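Local structure of myosin-17 (Arabidopsis thaliana, 7KFL) at residues A[146-150]-A[151-155]; A[49-52]-A[53-56]; A[82-85]-A[86-90]; A[34-37]-A[38-42]. The protein probably recognises cargo through its globular tail, the cargo-binding domain of a plant class XI myosin motor. All blocks are in the same frame, centred on the assembly; numbering follows the deposited sequence.

Interaction 1 of 4, residues A[146-150]-A[151-155]; sequences VEAKY and PALLF
A148 CB meets two side chains of the first helical turn, L153 CD2 at 3.7 Å and A152 CB at 3.9 Å, and this small apolar cluster marks where the chain leaves the short strand 146-147 and enters helix 150-186. L153 reaches the cluster with its CG anti to the carbonyl carbon (chi1 -64°), which carries CD2 back to A148 and CD1 to the edge of the Y150 ring, near the ring plane, with CD1 of Y150 4.3 Å from CD1 of L153. P151 packs against the backbone just before it, and its CD lies 4.0 Å from K149 CB.

The polar part is the opening of the helix. K149 holds the N-cap position, and its carbonyl oxygen receives L153 N at 3.3 Å, together with a weak bond from A152 N. The next bond runs from L154 N to Y150 O at 3.1 Å, with an N-H...O angle of 163°. K149 NZ folds back toward E147 O in a weak bond.

Outside the segment, T95 OG1 hydrogen-bonds to A148 O, K93 of strand 92-93 bonds through its backbone to V146 and A148 in a two-stranded parallel sheet, and F54 of helix 53-65 lies against P151, A152 and F155. Since proline brings no N-H, its place in the first turn, where the amide has no preceding turn to bond to, costs the helix no hydrogen bond.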
loop_
_atom_site.group_PDB
_atom_site.type_symbol
_atom_site.label_atom_id
_atom_site.label_comp_id
_atom_site.label_asym_id
_atom_site.label_seq_id
_atom_site.Cartn_x
_atom_site.Cartn_y
_atom_site.Cartn_z
ATOM N N VAL A 146 11.941 29.833 6.902
ATOM C CA VAL A 146 12.071 30.341 8.302
ATOM C C VAL A 146 12.989 29.375 9.061
ATOM O O VAL A 146 12.816 28.153 8.896
ATOM C CB VAL A 146 10.699 30.501 8.992
ATOM C CG1 VAL A 146 9.661 31.100 8.052
ATOM C CG2 VAL A 146 10.180 29.198 9.587
ATOM N N GLU A 147 13.948 29.901 9.831
ATOM C CA GLU A 147 14.838 29.084 10.699
ATOM C C GLU A 147 13.995 28.567 11.870
ATOM O O GLU A 147 13.768 29.332 12.826
ATOM C CB GLU A 147 16.066 29.884 11.145
ATOM C CG GLU A 147 17.032 30.185 10.009
ATOM C CD GLU A 147 18.426 30.618 10.438
ATOM O OE1 GLU A 147 19.106 29.822 11.116
ATOM O OE2 GLU A 147 18.828 31.751 10.096
ATOM N N ALA A 148 13.526 27.321 11.762
ATOM C CA ALA A 148 12.595 26.664 12.708
ATOM C C ALA A 148 13.297 26.424 14.047
ATOM O O ALA A 148 14.447 25.947 14.035
ATOM C CB ALA A 148 12.096 25.370 12.117
ATOM N N LYS A 149 12.617 26.743 15.153
ATOM C CA LYS A 149 13.061 26.433 16.536
ATOM C C LYS A 149 12.643 24.997 16.867
ATOM O O LYS A 149 11.991 24.364 16.020
ATOM C CB LYS A 149 12.493 27.464 17.515
ATOM C CG LYS A 149 12.969 28.895 17.297
ATOM C CD LYS A 149 14.474 29.073 17.394
ATOM C CE LYS A 149 14.923 30.501 17.166
ATOM N NZ LYS A 149 14.896 30.860 15.728
ATOM N N TYR A 150 13.016 24.505 18.052
ATOM C CA TYR A 150 12.988 23.062 18.419
ATOM C C TYR A 150 11.556 22.531 18.450
ATOM O O TYR A 150 11.323 21.411 18.007
ATOM C CB TYR A 150 13.750 22.818 19.727
ATOM C CG TYR A 150 15.233 23.088 19.638
ATOM C CD1 TYR A 150 15.950 22.783 18.490
ATOM C CD2 TYR A 150 15.927 23.642 20.704
ATOM C CE1 TYR A 150 17.309 23.024 18.399
ATOM C CE2 TYR A 150 17.288 23.890 20.628
ATOM C CZ TYR A 150 17.980 23.582 19.471
ATOM O OH TYR A 150 19.319 23.819 19.378
ATOM N N PRO A 151 10.548 23.281 18.953
ATOM C CA PRO A 151 9.163 22.806 18.907
ATOM C C PRO A 151 8.689 22.460 17.486
ATOM O O PRO A 151 7.980 21.479 17.329
ATOM C CB PRO A 151 8.353 23.987 19.463
ATOM C CG PRO A 151 9.341 24.731 20.333
ATOM C CD PRO A 151 10.670 24.587 19.620
ATOM N N ALA A 152 9.104 23.258 16.497
ATOM C CA ALA A 152 8.689 23.158 15.077
ATOM C C ALA A 152 9.366 21.963 14.394
ATOM O O ALA A 152 8.698 21.304 13.575
ATOM C CB ALA A 152 9.005 24.447 14.363
ATOM N N LEU A 153 10.642 21.705 14.698
ATOM C CA LEU A 153 11.426 20.585 14.105
ATOM C C LEU A 153 10.893 19.251 14.640
ATOM O O LEU A 153 10.861 18.278 13.855
ATOM C CB LEU A 153 12.912 20.756 14.438
ATOM C CG LEU A 153 13.584 21.999 13.856
ATOM C CD1 LEU A 153 15.000 22.143 14.392
ATOM C CD2 LEU A 153 13.591 21.967 12.334
ATOM N N LEU A 154 10.497 19.212 15.918
ATOM C CA LEU A 154 9.871 18.026 16.562
ATOM C C LEU A 154 8.520 17.747 15.897
ATOM O O LEU A 154 8.181 16.560 15.725
ATOM C CB LEU A 154 9.691 18.281 18.062
ATOM C CG LEU A 154 9.081 17.124 18.856
ATOM C CD1 LEU A 154 10.015 15.924 18.872
ATOM C CD2 LEU A 154 8.741 17.548 20.275
ATOM N N PHE A 155 7.781 18.807 15.551
ATOM C CA PHE A 155 6.425 18.733 14.944
ATOM C C PHE A 155 6.507 18.082 13.560
ATOM O O PHE A 155 5.676 17.198 13.273
ATOM C CB PHE A 155 5.785 20.119 14.852
ATOM C CG PHE A 155 4.462 20.134 14.133
ATOM C CD1 PHE A 155 3.360 19.476 14.662
ATOM C CD2 PHE A 155 4.316 20.793 12.921
ATOM C CE1 PHE A 155 2.143 19.484 13.997
ATOM C CE2 PHE A 155 3.098 20.801 12.259
ATOM C CZ PHE A 155 2.014 20.147 12.797
#

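Interaction 2 of 4, residues A[49-52]-A[53-56]; sequences ERTS and VFDR
T51 CG2 comes obliquely to the F54 ring, 3.6 Å from CE2 and 3.7 Å from CD2, the two side chains crossing at about a right angle. The other branch of T51 turns to the helix start: OG1, anti to the backbone N (chi1 -180°), accepts V53 N at 3.3 Å, a weak capping bond although its N-H...O angle is an almost straight 173°. The same hydroxyl oxygen is 3.4 Å from V53 CG1. That methyl in turn sits over the centre of the F54 ring, 3.8 Å above its plane, so T51 and V53 together pack about the phenyl group.

Beyond the cap the backbone takes over. S52 O receives R56 N at 3.0 Å, the first regular turn of helix 53-65, and R56 CG passes 3.2 Å from the same oxygen. The guanidinium group is held elsewhere, by a salt bridge from NH1 to D13 of helix 4-20. V53 also rests on L40 and W43 of helix 31-43.

T51 thus divides its work between its two branches: the hydroxyl meets the V53 N-H at the helix N-terminus by a straight but long bond, while the methyl takes the apolar side, against the F54 ring.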
loop_
_atom_site.group_PDB
_atom_site.type_symbol
_atom_site.label_atom_id
_atom_site.label_comp_id
_atom_site.label_asym_id
_atom_site.label_seq_id
_atom_site.Cartn_x
_atom_site.Cartn_y
_atom_site.Cartn_z
ATOM N N GLU A 49 10.393 29.441 20.879
ATOM C CA GLU A 49 11.279 28.452 21.551
ATOM C C GLU A 49 10.430 27.417 22.299
ATOM O O GLU A 49 10.962 26.324 22.577
ATOM C CB GLU A 49 12.239 29.169 22.503
ATOM C CG GLU A 49 13.152 30.171 21.813
ATOM C CD GLU A 49 14.370 29.585 21.117
ATOM O OE1 GLU A 49 14.604 28.365 21.248
ATOM O OE2 GLU A 49 15.087 30.356 20.446
ATOM N N ARG A 50 9.173 27.750 22.617
ATOM C CA ARG A 50 8.222 26.861 23.341
ATOM C C ARG A 50 6.785 27.257 22.978
ATOM O O ARG A 50 6.512 28.473 22.893
ATOM C CB ARG A 50 8.465 26.955 24.851
ATOM C CG ARG A 50 7.834 25.834 25.666
ATOM C CD ARG A 50 7.985 26.061 27.160
ATOM N NE ARG A 50 7.533 24.928 27.961
ATOM C CZ ARG A 50 8.273 23.867 28.288
ATOM N NH1 ARG A 50 9.532 23.764 27.886
ATOM N NH2 ARG A 50 7.746 22.901 29.022
ATOM N N THR A 51 5.907 26.270 22.766
ATOM C CA THR A 51 4.470 26.459 22.417
ATOM C C THR A 51 3.750 25.107 22.418
ATOM O O THR A 51 4.410 24.089 22.137
ATOM C CB THR A 51 4.300 27.153 21.058
ATOM O OG1 THR A 51 2.902 27.299 20.803
ATOM C CG2 THR A 51 4.941 26.401 19.912
ATOM N N SER A 52 2.441 25.124 22.689
ATOM C CA SER A 52 1.548 23.936 22.764
ATOM C C SER A 52 0.826 23.708 21.429
ATOM O O SER A 52 0.203 22.640 21.281
ATOM C CB SER A 52 0.553 24.083 23.888
ATOM O OG SER A 52 1.175 23.889 25.149
ATOM N N VAL A 53 0.899 24.668 20.499
ATOM C CA VAL A 53 0.117 24.662 19.225
ATOM C C VAL A 53 0.370 23.347 18.477
ATOM O O VAL A 53 -0.615 22.721 18.043
ATOM C CB VAL A 53 0.428 25.889 18.344
ATOM C CG1 VAL A 53 1.867 25.913 17.848
ATOM C CG2 VAL A 53 -0.541 25.993 17.175
ATOM N N PHE A 54 1.635 22.938 18.351
ATOM C CA PHE A 54 2.064 21.746 17.572
ATOM C C PHE A 54 1.501 20.476 18.222
ATOM O O PHE A 54 0.922 19.648 17.500
ATOM C CB PHE A 54 3.587 21.697 17.465
ATOM C CG PHE A 54 4.194 22.868 16.737
ATOM C CD1 PHE A 54 3.904 23.100 15.403
ATOM C CD2 PHE A 54 5.056 23.740 17.383
ATOM C CE1 PHE A 54 4.460 24.178 14.732
ATOM C CE2 PHE A 54 5.612 24.818 16.712
ATOM C CZ PHE A 54 5.314 25.034 15.387
ATOM N N ASP A 55 1.666 20.337 19.540
ATOM C CA ASP A 55 1.137 19.199 20.342
ATOM C C ASP A 55 -0.368 19.048 20.090
ATOM O O ASP A 55 -0.826 17.902 19.913
ATOM C CB ASP A 55 1.400 19.386 21.840
ATOM C CG ASP A 55 2.798 18.998 22.287
ATOM O OD1 ASP A 55 3.527 18.380 21.482
ATOM O OD2 ASP A 55 3.144 19.309 23.442
ATOM N N ARG A 56 -1.097 20.165 20.066
ATOM C CA ARG A 56 -2.582 20.193 20.001
ATOM C C ARG A 56 -3.052 19.803 18.596
ATOM O O ARG A 56 -4.091 19.118 18.502
ATOM C CB ARG A 56 -3.090 21.572 20.427
ATOM C CG ARG A 56 -2.805 21.884 21.888
ATOM C CD ARG A 56 -3.880 22.723 22.541
ATOM N NE ARG A 56 -5.200 22.117 22.430
ATOM C CZ ARG A 56 -6.340 22.724 22.744
ATOM N NH1 ARG A 56 -6.331 23.965 23.200
ATOM N NH2 ARG A 56 -7.488 22.085 22.602
#

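Interaction 3 of 4, residues A[82-85]-A[86-90]; sequences ATLL and LLLQR
L84 and L88 pack one helical turn apart, L84 CD1 lying 4.2 Å from L88 CG, near the C-terminal end of helix 71-89. Four successive i to i+4 bonds join the two segments. L86 N donates to A82 O and L87 N to T83 O. L88 N reaches L84 O at 2.9 Å, with an N-H...O angle of 170°, and Q89 N reaches L85 O at 2.7 Å. The carbonyls are also lined with carbon: L87 CG is 3.2 Å from T83 O and L88 CG the same distance from L84 O, both leucines having CG beside their own backbone N (chi1 -62° and -68°).

Two side chains, T83 and R90, find polar partners outside the segments. T83 OG1 bonds to S79 O one turn back. R90 NH2 is bonded to S392 O, near the C-terminus of the chain, and L86 CD2 lies 3.1 Å above one face of the R90 guanidinium, offset toward its rim. At the helix end R90 N donates to L86 O at 3.3 Å, with a weaker bond to L87 O, which also bonds to T91 OG1.

Around this turn the leucines divide among neighbours: L84 packs on I36 and L159, L85 on L163, and L87 on Y37. The four N-H groups of 86-89 and the four carbonyls of 82-85 are each satisfied within the helix, so burying these eight groups among leucines should cost little in lost hydration.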
loop_
_atom_site.group_PDB
_atom_site.type_symbol
_atom_site.label_atom_id
_atom_site.label_comp_id
_atom_site.label_asym_id
_atom_site.label_seq_id
_atom_site.Cartn_x
_atom_site.Cartn_y
_atom_site.Cartn_z
ATOM N N ALA A 82 0.108 15.028 4.201
ATOM C CA ALA A 82 1.016 15.039 3.030
ATOM C C ALA A 82 1.254 16.486 2.579
ATOM O O ALA A 82 2.428 16.850 2.381
ATOM C CB ALA A 82 0.442 14.189 1.920
ATOM N N THR A 83 0.187 17.282 2.451
ATOM C CA THR A 83 0.242 18.695 1.983
ATOM C C THR A 83 0.929 19.563 3.046
ATOM O O THR A 83 1.757 20.411 2.654
ATOM C CB THR A 83 -1.149 19.229 1.615
ATOM O OG1 THR A 83 -1.731 18.322 0.679
ATOM C CG2 THR A 83 -1.111 20.618 1.013
ATOM N N LEU A 84 0.612 19.365 4.331
ATOM C CA LEU A 84 1.219 20.149 5.440
ATOM C C LEU A 84 2.726 19.869 5.497
ATOM O O LEU A 84 3.495 20.842 5.607
ATOM C CB LEU A 84 0.546 19.811 6.775
ATOM C CG LEU A 84 1.026 20.636 7.971
ATOM C CD1 LEU A 84 1.201 22.109 7.610
ATOM C CD2 LEU A 84 0.067 20.495 9.146
ATOM N N LEU A 85 3.124 18.592 5.425
ATOM C CA LEU A 85 4.548 18.160 5.464
ATOM C C LEU A 85 5.296 18.723 4.247
ATOM O O LEU A 85 6.466 19.118 4.416
ATOM C CB LEU A 85 4.626 16.631 5.511
ATOM C CG LEU A 85 4.490 16.023 6.905
ATOM C CD1 LEU A 85 4.141 14.545 6.827
ATOM C CD2 LEU A 85 5.761 16.231 7.717
ATOM N N LEU A 86 4.646 18.760 3.080
ATOM C CA LEU A 86 5.203 19.334 1.823
ATOM C C LEU A 86 5.561 20.808 2.063
ATOM O O LEU A 86 6.668 21.217 1.665
ATOM C CB LEU A 86 4.171 19.164 0.697
ATOM C CG LEU A 86 4.571 19.620 -0.712
ATOM C CD1 LEU A 86 3.961 20.971 -1.055
ATOM C CD2 LEU A 86 6.078 19.650 -0.910
ATOM N N LEU A 87 4.671 21.560 2.720
ATOM C CA LEU A 87 4.870 22.996 3.058
ATOM C C LEU A 87 6.010 23.119 4.076
ATOM O O LEU A 87 6.926 23.930 3.833
ATOM C CB LEU A 87 3.566 23.581 3.612
ATOM C CG LEU A 87 2.372 23.577 2.658
ATOM C CD1 LEU A 87 1.067 23.752 3.420
ATOM C CD2 LEU A 87 2.519 24.654 1.594
ATOM N N LEU A 88 5.957 22.333 5.159
ATOM C CA LEU A 88 6.991 22.284 6.231
ATOM C C LEU A 88 8.357 21.931 5.627
ATOM O O LEU A 88 9.352 22.558 6.034
ATOM C CB LEU A 88 6.587 21.254 7.291
ATOM C CG LEU A 88 5.358 21.593 8.135
ATOM C CD1 LEU A 88 5.187 20.583 9.258
ATOM C CD2 LEU A 88 5.436 23.002 8.703
ATOM N N GLN A 89 8.398 20.962 4.704
ATOM C CA GLN A 89 9.638 20.466 4.044
ATOM C C GLN A 89 10.320 21.608 3.280
ATOM O O GLN A 89 11.563 21.643 3.279
ATOM C CB GLN A 89 9.317 19.301 3.104
ATOM C CG GLN A 89 10.504 18.812 2.281
ATOM C CD GLN A 89 11.587 18.176 3.119
ATOM O OE1 GLN A 89 11.344 17.687 4.222
ATOM N NE2 GLN A 89 12.802 18.165 2.593
ATOM N N ARG A 90 9.538 22.495 2.655
ATOM C CA ARG A 90 10.035 23.596 1.785
ATOM C C ARG A 90 10.183 24.899 2.584
ATOM O O ARG A 90 10.639 25.892 1.985
ATOM C CB ARG A 90 9.083 23.810 0.604
ATOM C CG ARG A 90 9.038 22.657 -0.389
ATOM C CD ARG A 90 8.092 22.942 -1.542
ATOM N NE ARG A 90 7.937 21.811 -2.450
ATOM C CZ ARG A 90 7.099 21.770 -3.486
ATOM N NH1 ARG A 90 6.319 22.804 -3.763
ATOM N NH2 ARG A 90 7.037 20.688 -4.244
#

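Interaction 4 of 4, residues A[34-37]-A[38-42]; sequences CVIY and KCLLH
C34 offers its carbonyl oxygen to K38 N at 3.1 Å, and the same oxygen is brushed by K38 CG at 3.2 Å. From there the lysine runs out extended, and its NZ is hydrogen-bonded to the carbonyl oxygens of K139 and L137, which ties this side of the helix to the loop carrying them. V35, next along, accepts C39 N at 3.2 Å with an N-H...O angle of 172°, while its CG1 rests loosely near C39 SG; both residues face L15 of helix 4-20.

These are the regular i to i+4 bonds of helix 31-43, which packs among helices 4-20, 53-65 and 71-89 in the largely helical cargo-binding domain, so that most residues here are buried.

I36 and L40 lie side by side, pointing the same way, with I36 CG2 3.9 Å from L40 CD1. L40 N donates to I36 O. Both side chains continue onto I57 of helix 53-65.

Y37 has its ring placed anti to its own N (chi1 180°), which swings it over toward L41: Y37 CE2 lies 4.0 Å from L41 CD2, and Y37 OH is 4.0 Å from L41 CD1. L84 of helix 71-89 lies against the Y37 CB, and the tyrosine hydroxyl is hydrogen-bonded to OG1 of T91. Y37 O takes L41 N at 2.9 Å.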
loop_
_atom_site.group_PDB
_atom_site.type_symbol
_atom_site.label_atom_id
_atom_site.label_comp_id
_atom_site.label_asym_id
_atom_site.label_seq_id
_atom_site.Cartn_x
_atom_site.Cartn_y
_atom_site.Cartn_z
ATOM N N CYS A 34 -3.706 23.920 4.878
ATOM C CA CYS A 34 -3.482 25.329 4.453
ATOM C C CYS A 34 -3.836 26.285 5.599
ATOM O O CYS A 34 -3.069 27.237 5.830
ATOM C CB CYS A 34 -4.293 25.670 3.208
ATOM S SG CYS A 34 -3.723 24.806 1.720
ATOM N N VAL A 35 -4.954 26.036 6.288
ATOM C CA VAL A 35 -5.419 26.833 7.463
ATOM C C VAL A 35 -4.378 26.716 8.583
ATOM O O VAL A 35 -4.004 27.765 9.144
ATOM C CB VAL A 35 -6.817 26.381 7.931
ATOM C CG1 VAL A 35 -7.171 26.923 9.309
ATOM C CG2 VAL A 35 -7.887 26.759 6.920
ATOM N N ILE A 36 -3.941 25.491 8.897
ATOM C CA ILE A 36 -2.915 25.203 9.946
ATOM C C ILE A 36 -1.649 26.002 9.617
ATOM O O ILE A 36 -1.219 26.794 10.476
ATOM C CB ILE A 36 -2.633 23.688 10.065
ATOM C CG1 ILE A 36 -3.780 22.955 10.765
ATOM C CG2 ILE A 36 -1.307 23.432 10.768
ATOM C CD1 ILE A 36 -3.780 21.460 10.546
ATOM N N TYR A 37 -1.095 25.804 8.416
ATOM C CA TYR A 37 0.191 26.393 7.954
ATOM C C TYR A 37 0.173 27.917 8.117
ATOM O O TYR A 37 1.160 28.472 8.635
ATOM C CB TYR A 37 0.469 26.025 6.495
ATOM C CG TYR A 37 1.756 26.593 5.954
ATOM C CD1 TYR A 37 2.978 26.213 6.484
ATOM C CD2 TYR A 37 1.758 27.514 4.919
ATOM C CE1 TYR A 37 4.168 26.731 6.001
ATOM C CE2 TYR A 37 2.940 28.040 4.421
ATOM C CZ TYR A 37 4.150 27.646 4.965
ATOM O OH TYR A 37 5.321 28.155 4.486
ATOM N N LYS A 38 -0.915 28.566 7.689
ATOM C CA LYS A 38 -1.043 30.049 7.631
ATOM C C LYS A 38 -1.090 30.636 9.046
ATOM O O LYS A 38 -0.391 31.642 9.279
ATOM C CB LYS A 38 -2.272 30.443 6.810
ATOM C CG LYS A 38 -2.102 30.244 5.314
ATOM C CD LYS A 38 -3.194 30.871 4.491
ATOM C CE LYS A 38 -2.864 30.876 3.015
ATOM N NZ LYS A 38 -4.072 31.129 2.200
ATOM N N CYS A 39 -1.879 30.043 9.947
ATOM C CA CYS A 39 -1.938 30.411 11.388
ATOM C C CYS A 39 -0.526 30.392 11.987
ATOM O O CYS A 39 -0.133 31.401 12.607
ATOM C CB CYS A 39 -2.839 29.464 12.173
ATOM S SG CYS A 39 -4.592 29.634 11.753
ATOM N N LEU A 40 0.203 29.289 11.795
ATOM C CA LEU A 40 1.575 29.087 12.332
ATOM C C LEU A 40 2.518 30.129 11.719
ATOM O O LEU A 40 3.433 30.591 12.436
ATOM C CB LEU A 40 2.044 27.660 12.019
ATOM C CG LEU A 40 1.227 26.525 12.640
ATOM C CD1 LEU A 40 1.842 25.178 12.296
ATOM C CD2 LEU A 40 1.100 26.679 14.150
ATOM N N LEU A 41 2.300 30.480 10.449
ATOM C CA LEU A 41 3.099 31.497 9.711
ATOM C C LEU A 41 2.735 32.893 10.236
ATOM O O LEU A 41 3.660 33.705 10.447
ATOM C CB LEU A 41 2.820 31.361 8.210
ATOM C CG LEU A 41 3.956 31.787 7.280
ATOM C CD1 LEU A 41 5.169 30.879 7.439
ATOM C CD2 LEU A 41 3.489 31.793 5.833
ATOM N N HIS A 42 1.439 33.141 10.458
ATOM C CA HIS A 42 0.876 34.407 11.006
ATOM C C HIS A 42 1.431 34.650 12.416
ATOM O O HIS A 42 1.993 35.741 12.647
ATOM C CB HIS A 42 -0.660 34.356 10.981
ATOM C CG HIS A 42 -1.326 35.618 11.419
ATOM N ND1 HIS A 42 -1.245 36.791 10.689
ATOM C CD2 HIS A 42 -2.095 35.895 12.496
ATOM C CE1 HIS A 42 -1.926 37.737 11.305
ATOM N NE2 HIS A 42 -2.459 37.211 12.415
#

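Overall arrangement
The four contacts gather on one side of the centre of the chain, where helices 31-43, 53-65, 71-89 and 150-186 pack together. Interactions 1 and 2, two helix starts with centres about 10 Å apart, join through the F155 and F54 rings, whose planes lie at about 35°. F155 also links interaction 1 to interaction 3, its CE2 being 3.7 Å from L88 CD1. Interaction 4 touches two others: L40 CD2 meets V53 CG2 of interaction 2 at 3.5 Å, and I36 CG2 meets L84 CD2 of interaction 3 at 3.6 Å. Interactions 2 and 3 do not touch, their nearest atoms lying about 6 Å apart.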